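Local structure of autophagy protein 5 (Saccharomyces cerevisiae, 2DYO) at residues N17-I22 / F118-L123; M252-G257 / T283-K288; L205-S210 / S219-S224; I84-P89 / I134-S139. The protein takes part in autophagic vesicle formation and cytoplasm-to-vacuole transport, and is required for mitophagy and nucleophagy. One frame throughout, in Å; residues are numbered along the deposited sequence.

Contact 1. Residues N17-I22 / F118-L123; sequences NVLVSI and FLRIHL
Leu19 is held through both polar atoms of its backbone by strand 118-123: Leu19 N donates a hydrogen bond to Leu119 O at 2.8 Å, and Leu19 O accepts one from Ile121 N at 2.8 Å that is almost straight (170°). The pattern repeats two residues on, where Ser21 N reaches Ile121 O at 2.7 Å and Ser21 O receives Leu123 N, while Asn17 O accepts from Leu119 N at the start. Val20 CA adds a C-H contact to Ile121 O at 3.1 Å. Val18, Val20 and Ile22 use their backbones in the other direction, on Ile40, Leu38 and Ala36. These are the parallel first and last strands at the middle of a beta-grasp sheet, the core of the ubiquitin-like UblA domain. On one face Val18, Val20, Ile22, Leu119, Ile121 and Leu123 are buried, with Ile22 and Leu123 packed on helix 52-59. On the other, Leu19 CD2 lies over one face of the Arg120 guanidinium, 3.7 Å from Arg120 NE. Asn17 OD1 is satisfied by Arg41, and its ND2 by Thr117 O and the backbone of another protein's chain. Ser21 OG stands 2.5 Å from His122 ND1; a leucine at the histidine position would probably leave this hydroxyl without its nearest polar neighbour across the strands. Asn17, Leu19 and Phe118 each pack on an aromatic side chain of the other protein's chain.

Contact 2. Residues M252-G257 / T283-K288; sequences MVICQG and TLVPIK
Met252 spreads its side chain across Val285 and reaches Ile287 with its base. Met252 CB sits 3.6 Å from Val285 CG2 and 3.7 Å from Ile287 CG1, the latter coming from the turn beyond the strand. With CG anti to the backbone N (chi1 171°), the chain leaves CB extended; Met252 CG passes Val285 CG2 at 4.0 Å, and SD continues at 4.3 Å from that same methyl. A bend at chi3 (72°) then swings CE back over Val285, although its modelled closeness to CG2 is doubtful. Beneath, the strands are antiparallel and joined by two pairs of bonds: Met252 N to Val285 O with Val285 N to Met252 O, and Ile254 N to Thr283 O with Thr283 N to Ile254 O (2.7 Å). Ile254 O is gripped twice, since water 1 also donates to it at 2.7 Å while accepting from Thr283 OG1; that hydroxyl is bonded to Gln208 NE2 as well. Val253 CG2 and Leu284 CD2 lie alongside each other on the reverse face. Here Val253 leans on Ile282 and Cys255 packs against helix 266-273, whereas Met252 and Ile254 touch Lys100 and Ala102 of a loop. Within the ubiquitin-like UblB sheet, strand 251-255 lies between strands 280-286 and 258-260, and strand 205-208 flanks strand 280-286 on its other edge.

Contact 3. Residues L205-S210 / S219-S224; sequences LIIQTS and SQPTIS
Leu205 CD2 and Ile223 CD1 meet at 3.5 Å, the closest apolar approach between the two segments, their side chains slanting across each other. Leu205 owes this reach to a CG anti to its backbone N (chi1 174°). Beside them Ile207 CD1 rests on the Pro221 ring, 3.9 Å from its CG, with the isoleucine roughly perpendicular to the proline. Two backbone bonds fix the base: Ile207 N gives a nearly straight bond (171°) to Ser219 O at 2.8 Å, and Ser219 N returns one to Ile207 O. The backbone bonding stops after Ser219, but Gln220 CA still meets Leu205 O at 3.4 Å in a C-H contact. Water 2 accepts from Leu205 N at 2.9 Å and probably donates to Pro221 O, 2.6 Å away. Farther out, helix 236-239 backs the apolar side: Ile239 touches Ile207, and Asp238 touches both Pro221 and Ile223. Strand 280-286 supports Leu205 through Leu280 and Ile207 through Ile282 and Leu284, while its backbone pairs with Ile206 and Gln208. A short antiparallel hairpin of the first two strands, with the last strand running parallel on the far side of the first, is the hallmark of the beta-grasp, here the UblB domain.

Contact 4. Residues I84-P89 / I134-S139; sequences IPWNYP and IPIASS
Trp86 and Asn87 both hold CG between their own backbone N and carbonyl carbon (chi1 67° and 55°), which turns the two side chains onto Ile134. The indole thus comes from the loop between strand 82-84 and helix 90-98 of the ubiquitin-like UblA domain, and it meets the linker that leads into helix 142-159. Ile134 O lies at the edge of the indole, near its plane and 3.0 Å from Trp86 NE1. Ile134 CG2 comes to 4.1 Å from Trp86 CZ2, and Ile136 CG1 lies obliquely 4.4 Å from Trp86 CD1. Ile134 CD1 lies against the Asn87 amide, 3.8 Å from Asn87 ND2, the two side chains at about a right angle. Gln142 touches both Trp86 and Ile134 and bonds to the backbone of Pro135 and Ala137; Phe77 and Val49 also touch the tryptophan. Replacing the tryptophan by an alanine would probably open a gap between loop and linker and leave Ile134 CG2 without the indole beside it. Two waters also bridge the segments: water 3 accepts from Trp86 N and donates to Ile134 O at 2.7 Å, and water 4 accepts from both Asn87 ND2 at 2.6 Å and Ile134 N at 3.0 Å.

Contact 1 lies in the UblA sheet, contacts 2 and 3 in the UblB sheet, and contact 4 joins a UblA loop to the linker before helix 142-159. The centres of contacts 2 and 3 are 13 Å apart: Leu284 N probably bonds to Gln208 O, and Leu284 CD1 packs on Ile207 CG2 at 3.7 Å. The centre of contact 1 is 23 Å from that of contact 2. Contact 4, centred 15 Å from contact 1, touches it where Leu123 CD2 meets Ile136 CD1 and Ile121 CD1 meets Ile84 CD1, both at 3.9 Å. Helix 142-159 carries Lys152, the site of ATG12 attachment, unconjugated here. Contacts 3 and 4 come within about 5 Å at their nearest atoms.

Contact 1. Residues N17-I22 / F118-L123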
loop_
_atom_site.group_PDB
_atom_site.type_symbol
_atom_site.label_atom_id
_atom_site.label_comp_id
_atom_site.label_asym_id
_atom_site.label_seq_id
_atom_site.Cartn_x
_atom_site.Cartn_y
_atom_site.Cartn_z
ATOM N N ASN A 17 5.587 4.200 10.899
ATOM C CA ASN A 17 5.095 4.953 12.042
ATOM C C ASN A 17 4.042 5.848 11.398
ATOM O O ASN A 17 4.325 6.529 10.413
ATOM C CB ASN A 17 6.196 5.832 12.660
ATOM C CG ASN A 17 7.285 5.026 13.338
ATOM O OD1 ASN A 17 7.010 4.058 14.049
ATOM N ND2 ASN A 17 8.534 5.435 13.140
ATOM N N VAL A 18 2.828 5.839 11.934
ATOM C CA VAL A 18 1.767 6.661 11.370
ATOM C C VAL A 18 1.095 7.523 12.424
ATOM O O VAL A 18 0.610 7.025 13.444
ATOM C CB VAL A 18 0.693 5.791 10.682
ATOM C CG1 VAL A 18 -0.464 6.667 10.206
ATOM C CG2 VAL A 18 1.313 5.044 9.509
ATOM N N LEU A 19 1.075 8.823 12.173
ATOM C CA LEU A 19 0.454 9.756 13.094
ATOM C C LEU A 19 -0.892 10.166 12.527
ATOM O O LEU A 19 -0.965 10.921 11.559
ATOM C CB LEU A 19 1.341 10.993 13.276
ATOM C CG LEU A 19 0.877 11.981 14.348
ATOM C CD1 LEU A 19 0.772 11.259 15.685
ATOM C CD2 LEU A 19 1.851 13.158 14.432
ATOM N N VAL A 20 -1.962 9.652 13.123
ATOM C CA VAL A 20 -3.303 9.982 12.666
ATOM C C VAL A 20 -3.912 11.093 13.514
ATOM O O VAL A 20 -3.893 11.032 14.746
ATOM C CB VAL A 20 -4.238 8.749 12.725
ATOM C CG1 VAL A 20 -5.643 9.142 12.276
ATOM C CG2 VAL A 20 -3.693 7.637 11.836
ATOM N N SER A 21 -4.450 12.106 12.849
ATOM C CA SER A 21 -5.088 13.211 13.549
ATOM C C SER A 21 -6.541 13.281 13.104
ATOM O O SER A 21 -6.842 13.176 11.914
ATOM C CB SER A 21 -4.385 14.528 13.229
ATOM O OG SER A 21 -4.476 14.815 11.848
ATOM N N ILE A 22 -7.436 13.454 14.066
ATOM C CA ILE A 22 -8.866 13.535 13.791
ATOM C C ILE A 22 -9.284 14.999 13.781
ATOM O O ILE A 22 -9.218 15.663 14.814
ATOM C CB ILE A 22 -9.680 12.809 14.886
ATOM C CG1 ILE A 22 -9.123 11.399 15.105
ATOM C CG2 ILE A 22 -11.153 12.767 14.503
ATOM C CD1 ILE A 22 -9.102 10.535 13.857
ATOM N N PHE A 118 7.945 8.951 9.341
ATOM C CA PHE A 118 6.560 8.664 9.689
ATOM C C PHE A 118 5.599 9.234 8.671
ATOM O O PHE A 118 5.965 10.084 7.861
ATOM C CB PHE A 118 6.224 9.205 11.087
ATOM C CG PHE A 118 6.149 10.703 11.169
ATOM C CD1 PHE A 118 7.232 11.495 10.807
ATOM C CD2 PHE A 118 4.996 11.323 11.639
ATOM C CE1 PHE A 118 7.165 12.885 10.914
ATOM C CE2 PHE A 118 4.920 12.707 11.750
ATOM C CZ PHE A 118 6.007 13.490 11.386
ATOM N N LEU A 119 4.366 8.747 8.716
ATOM C CA LEU A 119 3.328 9.189 7.804
ATOM C C LEU A 119 2.253 9.917 8.595
ATOM O O LEU A 119 1.648 9.356 9.508
ATOM C CB LEU A 119 2.727 7.979 7.079
ATOM C CG LEU A 119 1.655 8.237 6.021
ATOM C CD1 LEU A 119 2.207 9.137 4.923
ATOM C CD2 LEU A 119 1.197 6.898 5.445
ATOM N N ARG A 120 2.023 11.173 8.238
ATOM C CA ARG A 120 1.027 11.992 8.906
ATOM C C ARG A 120 -0.295 11.923 8.152
ATOM O O ARG A 120 -0.376 12.317 6.989
ATOM C CB ARG A 120 1.527 13.434 8.978
ATOM C CG ARG A 120 0.957 14.230 10.127
ATOM C CD ARG A 120 1.902 15.355 10.514
ATOM N NE ARG A 120 1.618 15.854 11.856
ATOM C CZ ARG A 120 2.458 16.592 12.572
ATOM N NH1 ARG A 120 3.644 16.924 12.075
ATOM N NH2 ARG A 120 2.117 16.991 13.791
ATOM N N ILE A 121 -1.327 11.419 8.820
ATOM C CA ILE A 121 -2.646 11.276 8.212
ATOM C C ILE A 121 -3.722 11.994 9.022
ATOM O O ILE A 121 -3.755 11.902 10.249
ATOM C CB ILE A 121 -3.031 9.790 8.094
ATOM C CG1 ILE A 121 -2.084 9.083 7.122
ATOM C CG2 ILE A 121 -4.489 9.658 7.658
ATOM C CD1 ILE A 121 -2.154 9.599 5.701
ATOM N N HIS A 122 -4.609 12.691 8.321
ATOM C CA HIS A 122 -5.688 13.432 8.961
ATOM C C HIS A 122 -7.037 12.936 8.442
ATOM O O HIS A 122 -7.247 12.846 7.233
ATOM C CB HIS A 122 -5.543 14.927 8.657
ATOM C CG HIS A 122 -4.143 15.441 8.808
ATOM N ND1 HIS A 122 -3.737 16.208 9.880
ATOM C CD2 HIS A 122 -3.044 15.268 8.035
ATOM C CE1 HIS A 122 -2.450 16.484 9.762
ATOM N NE2 HIS A 122 -2.004 15.924 8.651
ATOM N N LEU A 123 -7.940 12.610 9.364
ATOM C CA LEU A 123 -9.278 12.142 9.009
ATOM C C LEU A 123 -10.141 13.394 8.858
ATOM O O LEU A 123 -10.271 14.175 9.802
ATOM C CB LEU A 123 -9.848 11.266 10.127
ATOM C CG LEU A 123 -10.836 10.130 9.823
ATOM C CD1 LEU A 123 -11.794 10.016 10.986
ATOM C CD2 LEU A 123 -11.605 10.374 8.534
#

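Contact 2. Residues M252-G257 / T283-K288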
loop_
_atom_site.group_PDB
_atom_site.type_symbol
_atom_site.label_atom_id
_atom_site.label_comp_id
_atom_site.label_asym_id
_atom_site.label_seq_id
_atom_site.Cartn_x
_atom_site.Cartn_y
_atom_site.Cartn_z
ATOM N N MET A 252 14.219 7.866 -11.441
ATOM C CA MET A 252 14.634 6.778 -10.560
ATOM C C MET A 252 13.379 5.952 -10.309
ATOM O O MET A 252 12.301 6.501 -10.110
ATOM C CB MET A 252 15.180 7.302 -9.226
ATOM C CG MET A 252 15.422 6.200 -8.196
ATOM S SD MET A 252 16.299 6.761 -6.713
ATOM C CE MET A 252 15.065 7.715 -5.903
ATOM N N VAL A 253 13.525 4.635 -10.346
ATOM C CA VAL A 253 12.408 3.735 -10.121
ATOM C C VAL A 253 12.437 3.269 -8.676
ATOM O O VAL A 253 13.438 2.729 -8.219
ATOM C CB VAL A 253 12.505 2.512 -11.039
ATOM C CG1 VAL A 253 11.346 1.552 -10.765
ATOM C CG2 VAL A 253 12.493 2.971 -12.491
ATOM N N ILE A 254 11.336 3.499 -7.968
ATOM C CA ILE A 254 11.197 3.103 -6.572
ATOM C C ILE A 254 10.085 2.062 -6.463
ATOM O O ILE A 254 8.953 2.297 -6.893
ATOM C CB ILE A 254 10.811 4.307 -5.676
ATOM C CG1 ILE A 254 11.910 5.372 -5.714
ATOM C CG2 ILE A 254 10.558 3.831 -4.244
ATOM C CD1 ILE A 254 13.276 4.874 -5.272
ATOM N N CYS A 255 10.418 0.909 -5.901
ATOM C CA CYS A 255 9.456 -0.166 -5.707
ATOM C C CYS A 255 9.611 -0.634 -4.270
ATOM O O CYS A 255 10.725 -0.887 -3.824
ATOM C CB CYS A 255 9.746 -1.326 -6.662
ATOM S SG CYS A 255 8.590 -2.690 -6.544
ATOM N N GLN A 256 8.503 -0.740 -3.543
ATOM C CA GLN A 256 8.571 -1.183 -2.155
ATOM C C GLN A 256 9.590 -0.359 -1.364
ATOM O O GLN A 256 10.386 -0.901 -0.588
ATOM C CB GLN A 256 8.950 -2.667 -2.089
ATOM C CG GLN A 256 7.849 -3.614 -2.559
ATOM C CD GLN A 256 6.735 -3.800 -1.535
ATOM O OE1 GLN A 256 6.774 -3.234 -0.441
ATOM N NE2 GLN A 256 5.740 -4.605 -1.887
ATOM N N GLY A 257 9.568 0.950 -1.586
ATOM C CA GLY A 257 10.461 1.841 -0.869
ATOM C C GLY A 257 11.946 1.775 -1.161
ATOM O O GLY A 257 12.725 2.435 -0.470
ATOM N N THR A 283 7.152 3.649 -8.412
ATOM C CA THR A 283 7.002 5.083 -8.241
ATOM C C THR A 283 8.188 5.762 -8.911
ATOM O O THR A 283 9.339 5.454 -8.613
ATOM C CB THR A 283 6.967 5.443 -6.744
ATOM O OG1 THR A 283 5.840 4.793 -6.136
ATOM C CG2 THR A 283 6.854 6.949 -6.547
ATOM N N LEU A 284 7.900 6.670 -9.834
ATOM C CA LEU A 284 8.949 7.376 -10.553
ATOM C C LEU A 284 9.273 8.680 -9.847
ATOM O O LEU A 284 8.386 9.494 -9.601
ATOM C CB LEU A 284 8.502 7.663 -11.985
ATOM C CG LEU A 284 8.012 6.446 -12.772
ATOM C CD1 LEU A 284 7.560 6.893 -14.157
ATOM C CD2 LEU A 284 9.120 5.402 -12.870
ATOM N N VAL A 285 10.543 8.873 -9.518
ATOM C CA VAL A 285 10.966 10.097 -8.849
ATOM C C VAL A 285 12.147 10.733 -9.584
ATOM O O VAL A 285 13.040 10.040 -10.071
ATOM C CB VAL A 285 11.375 9.820 -7.386
ATOM C CG1 VAL A 285 10.256 9.064 -6.664
ATOM C CG2 VAL A 285 12.654 9.029 -7.347
ATOM N N PRO A 286 12.147 12.064 -9.702
ATOM C CA PRO A 286 13.257 12.726 -10.392
ATOM C C PRO A 286 14.560 12.552 -9.618
ATOM O O PRO A 286 14.571 12.634 -8.389
ATOM C CB PRO A 286 12.805 14.179 -10.444
ATOM C CG PRO A 286 11.305 14.051 -10.539
ATOM C CD PRO A 286 11.023 12.994 -9.501
ATOM N N ILE A 287 15.654 12.298 -10.330
ATOM C CA ILE A 287 16.947 12.136 -9.672
ATOM C C ILE A 287 17.558 13.504 -9.404
ATOM O O ILE A 287 17.991 13.787 -8.290
ATOM C CB ILE A 287 17.938 11.313 -10.524
ATOM C CG1 ILE A 287 17.404 9.898 -10.742
ATOM C CG2 ILE A 287 19.294 11.246 -9.821
ATOM C CD1 ILE A 287 18.312 9.030 -11.594
ATOM N N LYS A 288 17.605 14.347 -10.427
ATOM C CA LYS A 288 18.148 15.685 -10.267
ATOM C C LYS A 288 17.037 16.735 -10.426
ATOM O O LYS A 288 16.360 17.029 -9.401
ATOM C CB LYS A 288 19.245 15.917 -11.304
HETATM O O HOH W 1 6.809 2.331 -5.231
#

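Contact 3. Residues L205-S210 / S219-S224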
loop_
_atom_site.group_PDB
_atom_site.type_symbol
_atom_site.label_atom_id
_atom_site.label_comp_id
_atom_site.label_asym_id
_atom_site.label_seq_id
_atom_site.Cartn_x
_atom_site.Cartn_y
_atom_site.Cartn_z
ATOM N N LEU A 205 1.006 -4.310 -13.608
ATOM C CA LEU A 205 1.874 -3.203 -13.234
ATOM C C LEU A 205 1.163 -1.860 -13.217
ATOM O O LEU A 205 0.437 -1.514 -14.149
ATOM C CB LEU A 205 3.047 -3.119 -14.218
ATOM C CG LEU A 205 4.007 -1.932 -14.072
ATOM C CD1 LEU A 205 4.824 -2.080 -12.788
ATOM C CD2 LEU A 205 4.942 -1.872 -15.296
ATOM N N ILE A 206 1.383 -1.110 -12.147
ATOM C CA ILE A 206 0.821 0.218 -12.009
ATOM C C ILE A 206 2.021 1.138 -11.835
ATOM O O ILE A 206 2.916 0.856 -11.032
ATOM C CB ILE A 206 -0.116 0.317 -10.786
ATOM C CG1 ILE A 206 -1.411 -0.446 -11.090
ATOM C CG2 ILE A 206 -0.397 1.788 -10.458
ATOM C CD1 ILE A 206 -2.394 -0.518 -9.948
ATOM N N ILE A 207 2.052 2.214 -12.614
ATOM C CA ILE A 207 3.152 3.178 -12.563
ATOM C C ILE A 207 2.611 4.521 -12.113
ATOM O O ILE A 207 1.645 5.019 -12.678
ATOM C CB ILE A 207 3.803 3.353 -13.948
ATOM C CG1 ILE A 207 4.312 2.003 -14.460
ATOM C CG2 ILE A 207 4.951 4.353 -13.855
ATOM C CD1 ILE A 207 4.858 2.039 -15.889
ATOM N N GLN A 208 3.235 5.103 -11.095
ATOM C CA GLN A 208 2.784 6.387 -10.574
ATOM C C GLN A 208 3.950 7.337 -10.346
ATOM O O GLN A 208 5.099 6.909 -10.262
ATOM C CB GLN A 208 2.052 6.184 -9.238
ATOM C CG GLN A 208 2.980 5.756 -8.085
ATOM C CD GLN A 208 2.256 5.624 -6.748
ATOM O OE1 GLN A 208 1.043 5.802 -6.665
ATOM N NE2 GLN A 208 3.004 5.312 -5.698
ATOM N N THR A 209 3.644 8.629 -10.266
ATOM C CA THR A 209 4.656 9.639 -9.976
ATOM C C THR A 209 4.366 10.111 -8.551
ATOM O O THR A 209 3.915 9.319 -7.724
ATOM C CB THR A 209 4.586 10.837 -10.954
ATOM O OG1 THR A 209 3.257 11.369 -10.977
ATOM C CG2 THR A 209 5.000 10.399 -12.362
ATOM N N SER A 210 4.594 11.386 -8.259
ATOM C CA SER A 210 4.353 11.899 -6.913
ATOM C C SER A 210 3.032 12.642 -6.697
ATOM O O SER A 210 2.529 13.321 -7.593
ATOM C CB SER A 210 5.507 12.812 -6.493
ATOM O OG SER A 210 5.240 13.422 -5.241
ATOM N N SER A 219 -0.670 5.092 -14.323
ATOM C CA SER A 219 -1.009 4.336 -15.514
ATOM C C SER A 219 -0.870 2.846 -15.251
ATOM O O SER A 219 -0.179 2.431 -14.319
ATOM C CB SER A 219 -0.087 4.743 -16.664
ATOM O OG SER A 219 1.255 4.422 -16.352
ATOM N N GLN A 220 -1.532 2.050 -16.079
ATOM C CA GLN A 220 -1.492 0.602 -15.960
ATOM C C GLN A 220 -1.305 0.068 -17.376
ATOM O O GLN A 220 -2.248 -0.386 -18.015
ATOM C CB GLN A 220 -2.798 0.085 -15.341
ATOM C CG GLN A 220 -2.897 -1.433 -15.235
ATOM C CD GLN A 220 -4.223 -1.901 -14.649
ATOM O OE1 GLN A 220 -4.570 -3.081 -14.735
ATOM N NE2 GLN A 220 -4.966 -0.981 -14.050
ATOM N N PRO A 221 -0.067 0.133 -17.886
ATOM C CA PRO A 221 0.275 -0.328 -19.233
ATOM C C PRO A 221 0.161 -1.835 -19.403
ATOM O O PRO A 221 0.396 -2.600 -18.466
ATOM C CB PRO A 221 1.706 0.168 -19.405
ATOM C CG PRO A 221 2.265 0.002 -18.015
ATOM C CD PRO A 221 1.142 0.546 -17.148
ATOM N N THR A 222 -0.219 -2.258 -20.601
ATOM C CA THR A 222 -0.340 -3.675 -20.906
ATOM C C THR A 222 1.053 -4.161 -21.292
ATOM O O THR A 222 1.660 -3.638 -22.227
ATOM C CB THR A 222 -1.279 -3.927 -22.106
ATOM O OG1 THR A 222 -2.569 -3.372 -21.834
ATOM C CG2 THR A 222 -1.417 -5.423 -22.363
ATOM N N ILE A 223 1.556 -5.155 -20.573
ATOM C CA ILE A 223 2.887 -5.688 -20.842
ATOM C C ILE A 223 2.854 -7.205 -20.999
ATOM O O ILE A 223 2.694 -7.938 -20.021
ATOM C CB ILE A 223 3.848 -5.294 -19.712
ATOM C CG1 ILE A 223 3.982 -3.766 -19.681
ATOM C CG2 ILE A 223 5.205 -5.966 -19.906
ATOM C CD1 ILE A 223 4.800 -3.241 -18.538
ATOM N N SER A 224 2.995 -7.664 -22.241
ATOM C CA SER A 224 2.976 -9.093 -22.554
ATOM C C SER A 224 4.257 -9.783 -22.079
ATOM O O SER A 224 5.354 -9.255 -22.248
ATOM C CB SER A 224 2.806 -9.295 -24.065
ATOM O OG SER A 224 2.688 -10.672 -24.391
HETATM O O HOH W 2 -0.205 -3.121 -15.964
#

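Contact 4. Residues I84-P89 / I134-S139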
loop_
_atom_site.group_PDB
_atom_site.type_symbol
_atom_site.label_atom_id
_atom_site.label_comp_id
_atom_site.label_asym_id
_atom_site.label_seq_id
_atom_site.Cartn_x
_atom_site.Cartn_y
_atom_site.Cartn_z
ATOM N N ILE A 84 -5.809 11.857 0.151
ATOM C CA ILE A 84 -5.001 10.668 -0.084
ATOM C C ILE A 84 -5.930 9.447 -0.156
ATOM O O ILE A 84 -6.672 9.163 0.785
ATOM C CB ILE A 84 -3.936 10.514 1.043
ATOM C CG1 ILE A 84 -3.113 9.247 0.834
ATOM C CG2 ILE A 84 -4.602 10.510 2.402
ATOM C CD1 ILE A 84 -2.010 9.072 1.874
ATOM N N PRO A 85 -5.895 8.710 -1.284
ATOM C CA PRO A 85 -6.719 7.515 -1.536
ATOM C C PRO A 85 -6.442 6.353 -0.587
ATOM O O PRO A 85 -5.301 5.917 -0.460
ATOM C CB PRO A 85 -6.371 7.135 -2.982
ATOM C CG PRO A 85 -5.660 8.345 -3.538
ATOM C CD PRO A 85 -4.915 8.892 -2.365
ATOM N N TRP A 86 -7.477 5.829 0.063
ATOM C CA TRP A 86 -7.249 4.706 0.965
ATOM C C TRP A 86 -7.070 3.392 0.208
ATOM O O TRP A 86 -6.509 2.441 0.746
ATOM C CB TRP A 86 -8.404 4.548 1.975
ATOM C CG TRP A 86 -9.714 4.133 1.368
ATOM C CD1 TRP A 86 -10.775 4.944 1.073
ATOM C CD2 TRP A 86 -10.077 2.820 0.917
ATOM N NE1 TRP A 86 -11.775 4.220 0.460
ATOM C CE2 TRP A 86 -11.373 2.915 0.353
ATOM C CE3 TRP A 86 -9.435 1.573 0.933
ATOM C CZ2 TRP A 86 -12.036 1.809 -0.194
ATOM C CZ3 TRP A 86 -10.096 0.472 0.388
ATOM C CH2 TRP A 86 -11.385 0.601 -0.168
ATOM N N ASN A 87 -7.528 3.343 -1.041
ATOM C CA ASN A 87 -7.456 2.109 -1.821
ATOM C C ASN A 87 -6.124 1.729 -2.475
ATOM O O ASN A 87 -6.100 1.056 -3.503
ATOM C CB ASN A 87 -8.583 2.079 -2.872
ATOM C CG ASN A 87 -8.592 3.301 -3.773
ATOM O OD1 ASN A 87 -8.387 3.196 -4.986
ATOM N ND2 ASN A 87 -8.841 4.461 -3.190
ATOM N N TYR A 88 -5.022 2.173 -1.886
ATOM C CA TYR A 88 -3.693 1.805 -2.372
ATOM C C TYR A 88 -2.964 1.319 -1.139
ATOM O O TYR A 88 -3.221 1.812 -0.045
ATOM C CB TYR A 88 -2.939 3.009 -2.950
ATOM C CG TYR A 88 -3.474 3.457 -4.281
ATOM C CD1 TYR A 88 -4.528 4.363 -4.359
ATOM C CD2 TYR A 88 -2.960 2.937 -5.467
ATOM C CE1 TYR A 88 -5.062 4.742 -5.591
ATOM C CE2 TYR A 88 -3.486 3.304 -6.704
ATOM C CZ TYR A 88 -4.538 4.209 -6.755
ATOM O OH TYR A 88 -5.061 4.572 -7.971
ATOM N N PRO A 89 -2.053 0.345 -1.288
ATOM C CA PRO A 89 -1.344 -0.118 -0.091
ATOM C C PRO A 89 -0.675 1.071 0.585
ATOM O O PRO A 89 -0.215 1.992 -0.085
ATOM C CB PRO A 89 -0.316 -1.103 -0.648
ATOM C CG PRO A 89 -0.998 -1.651 -1.875
ATOM C CD PRO A 89 -1.631 -0.409 -2.483
ATOM N N ILE A 134 -12.552 7.786 -3.190
ATOM C CA ILE A 134 -13.590 6.862 -2.757
ATOM C C ILE A 134 -13.734 7.120 -1.264
ATOM O O ILE A 134 -12.786 6.916 -0.509
ATOM C CB ILE A 134 -13.167 5.393 -2.940
ATOM C CG1 ILE A 134 -12.835 5.117 -4.407
ATOM C CG2 ILE A 134 -14.277 4.473 -2.446
ATOM C CD1 ILE A 134 -12.320 3.706 -4.644
ATOM N N PRO A 135 -14.918 7.565 -0.819
ATOM C CA PRO A 135 -15.147 7.846 0.602
ATOM C C PRO A 135 -15.020 6.624 1.513
ATOM O O PRO A 135 -15.185 5.486 1.073
ATOM C CB PRO A 135 -16.558 8.440 0.609
ATOM C CG PRO A 135 -17.231 7.707 -0.514
ATOM C CD PRO A 135 -16.165 7.708 -1.596
ATOM N N ILE A 136 -14.708 6.870 2.783
ATOM C CA ILE A 136 -14.581 5.801 3.766
ATOM C C ILE A 136 -15.998 5.340 4.092
ATOM O O ILE A 136 -16.825 6.129 4.544
ATOM C CB ILE A 136 -13.885 6.312 5.041
ATOM C CG1 ILE A 136 -12.459 6.752 4.690
ATOM C CG2 ILE A 136 -13.885 5.227 6.113
ATOM C CD1 ILE A 136 -11.796 7.646 5.731
ATOM N N ALA A 137 -16.275 4.061 3.869
ATOM C CA ALA A 137 -17.612 3.530 4.094
ATOM C C ALA A 137 -17.946 3.050 5.499
ATOM O O ALA A 137 -17.078 2.881 6.356
ATOM C CB ALA A 137 -17.885 2.403 3.097
ATOM N N SER A 138 -19.244 2.848 5.703
ATOM C CA SER A 138 -19.795 2.345 6.952
ATOM C C SER A 138 -19.895 0.832 6.758
ATOM O O SER A 138 -19.971 0.066 7.721
ATOM C CB SER A 138 -21.185 2.947 7.196
ATOM O OG SER A 138 -22.026 2.795 6.058
ATOM N N SER A 139 -19.893 0.419 5.493
ATOM C CA SER A 139 -19.952 -0.992 5.119
ATOM C C SER A 139 -18.620 -1.629 5.515
ATOM O O SER A 139 -17.589 -1.338 4.907
ATOM C CB SER A 139 -20.169 -1.111 3.604
ATOM O OG SER A 139 -20.223 -2.463 3.188
HETATM O O HOH W 3 -10.103 7.216 -0.783
HETATM O O HOH W 4 -9.766 6.876 -3.561
#